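Local structure of uncharacterized protein (Chondromyces crocatus, 6I86) at residues A[125-128]-A[129-133]. The protein is of unknown function but is encoded in the crocagin gene cluster and probably takes part in making this ribosomal peptide natural product. Residues are numbered along the deposited sequence; the frame is centred on the assembly and turned at random.
Sequences VHEE and SKHYD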
loop_
_atom_site.group_PDB
_atom_site.type_symbol
_atom_site.label_atom_id
_atom_site.label_comp_id
_atom_site.label_asym_id
_atom_site.label_seq_id
_atom_site.Cartn_x
_atom_site.Cartn_y
_atom_site.Cartn_z
ATOM N N VAL A 125 -4.411 -11.240 8.052
ATOM C CA VAL A 125 -3.867 -11.114 9.401
ATOM C C VAL A 125 -3.130 -12.388 9.793
ATOM O O VAL A 125 -2.127 -12.341 10.519
ATOM C CB VAL A 125 -4.997 -10.778 10.395
ATOM C CG1 VAL A 125 -4.449 -10.654 11.806
ATOM C CG2 VAL A 125 -5.702 -9.495 9.984
ATOM N N HIS A 126 -3.602 -13.541 9.313
ATOM C CA HIS A 126 -2.918 -14.801 9.587
ATOM C C HIS A 126 -1.509 -14.799 9.006
ATOM O O HIS A 126 -0.551 -15.214 9.667
ATOM C CB HIS A 126 -3.733 -15.965 9.026
ATOM C CG HIS A 126 -3.302 -17.305 9.537
ATOM N ND1 HIS A 126 -2.791 -18.286 8.714
ATOM C CD2 HIS A 126 -3.305 -17.825 10.787
ATOM C CE1 HIS A 126 -2.499 -19.354 9.437
ATOM N NE2 HIS A 126 -2.802 -19.100 10.697
ATOM N N GLU A 127 -1.364 -14.331 7.765
ATOM C CA GLU A 127 -0.041 -14.271 7.154
ATOM C C GLU A 127 0.810 -13.183 7.796
ATOM O O GLU A 127 2.012 -13.378 8.016
ATOM C CB GLU A 127 -0.168 -14.036 5.649
ATOM C CG GLU A 127 1.140 -14.174 4.879
ATOM C CD GLU A 127 1.621 -15.611 4.787
ATOM O OE1 GLU A 127 0.816 -16.531 5.040
ATOM O OE2 GLU A 127 2.805 -15.822 4.449
ATOM N N GLU A 128 0.204 -12.028 8.095
ATOM C CA GLU A 128 0.927 -10.947 8.761
ATOM C C GLU A 128 1.556 -11.420 10.063
ATOM O O GLU A 128 2.725 -11.126 10.343
ATOM C CB GLU A 128 -0.016 -9.772 9.030
ATOM C CG GLU A 128 0.575 -8.725 9.963
ATOM C CD GLU A 128 -0.460 -7.773 10.526
ATOM O OE1 GLU A 128 -1.443 -7.463 9.816
ATOM O OE2 GLU A 128 -0.287 -7.327 11.678
ATOM N N SER A 129 0.800 -12.171 10.865
ATOM C CA SER A 129 1.273 -12.635 12.164
ATOM C C SER A 129 2.397 -13.659 12.067
ATOM O O SER A 129 2.932 -14.054 13.109
ATOM C CB SER A 129 0.106 -13.217 12.965
ATOM O OG SER A 129 -0.444 -14.349 12.316
ATOM N N LYS A 130 2.765 -14.106 10.866
ATOM C CA LYS A 130 3.938 -14.955 10.708
ATOM C C LYS A 130 5.238 -14.168 10.656
ATOM O O LYS A 130 6.312 -14.777 10.707
ATOM C CB LYS A 130 3.841 -15.790 9.428
ATOM C CG LYS A 130 2.707 -16.791 9.368
ATOM C CD LYS A 130 2.689 -17.468 8.001
ATOM C CE LYS A 130 1.465 -18.348 7.821
ATOM N NZ LYS A 130 1.389 -18.890 6.435
ATOM N N HIS A 131 5.171 -12.840 10.555
ATOM C CA HIS A 131 6.311 -12.043 10.118
ATOM C C HIS A 131 6.643 -10.910 11.081
ATOM O O HIS A 131 7.278 -9.928 10.683
ATOM C CB HIS A 131 6.040 -11.502 8.714
ATOM C CG HIS A 131 5.734 -12.576 7.716
ATOM N ND1 HIS A 131 4.596 -12.570 6.939
ATOM C CD2 HIS A 131 6.411 -13.702 7.385
ATOM C CE1 HIS A 131 4.590 -13.644 6.167
ATOM N NE2 HIS A 131 5.681 -14.345 6.416
ATOM N N TYR A 132 6.234 -11.030 12.345
ATOM C CA TYR A 132 6.614 -10.041 13.345
ATOM C C TYR A 132 8.073 -10.173 13.759
ATOM O O TYR A 132 8.659 -9.196 14.237
ATOM C CB TYR A 132 5.714 -10.164 14.577
ATOM C CG TYR A 132 4.255 -9.883 14.303
ATOM C CD1 TYR A 132 3.876 -8.881 13.420
ATOM C CD2 TYR A 132 3.256 -10.620 14.924
ATOM C CE1 TYR A 132 2.540 -8.619 13.167
ATOM C CE2 TYR A 132 1.921 -10.365 14.678
ATOM C CZ TYR A 132 1.568 -9.364 13.796
ATOM O OH TYR A 132 0.238 -9.107 13.545
ATOM N N ASP A 133 8.672 -11.351 13.584
ATOM C CA ASP A 133 10.042 -11.611 14.007
ATOM C C ASP A 133 11.037 -11.580 12.855
ATOM O O ASP A 133 12.205 -11.929 13.054
ATOM C CB ASP A 133 10.126 -12.960 14.726
ATOM C CG ASP A 133 9.376 -12.968 16.043
ATOM O OD1 ASP A 133 9.222 -11.887 16.646
ATOM O OD2 ASP A 133 8.949 -14.058 16.480
HETATM O O HOH W 1 3.141 -18.412 3.945
#
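Glu127 holds CG anti to the backbone N (chi1 -171°), and the bend at the next bond (chi2 71°) turns the carboxylate to Lys130, whose extended chain delivers NZ to Glu127 OE1 in a salt bridge of 2.8 Å. NZ meets OE1 on its syn side, 31° out of the carboxylate plane, and a water bridges Glu127 OE2 and Lys130 NZ, donating to the first and accepting from the second. Glu127 OE2 also lies 3.3 Å from His131 CE1 and takes a hydrogen bond from Gly145 N, while His131 ND1 is hydrogen-bonded to Asp147 and NE2 to Glu144. Shortening Glu127 to an alanine is likely to leave Lys130 NZ without its counter-charge and the amide of Gly145 without its acceptor. Glu128, extended beyond CG, receives Tyr132 OH on OE2 at 2.6 Å, from above the carboxylate plane; Val57 N shares OE2, and Trp123 NE1 is hydrogen-bonded to OE1. In the main chain, an i+4 bond from Ser129 N to Val125 O is followed by two i+3 bonds, Lys130 N to Glu127 O and His131 N to Glu128 O, each 3.0 Å; the second closes a type I beta turn, Glu128 to His131, after strand 115-123.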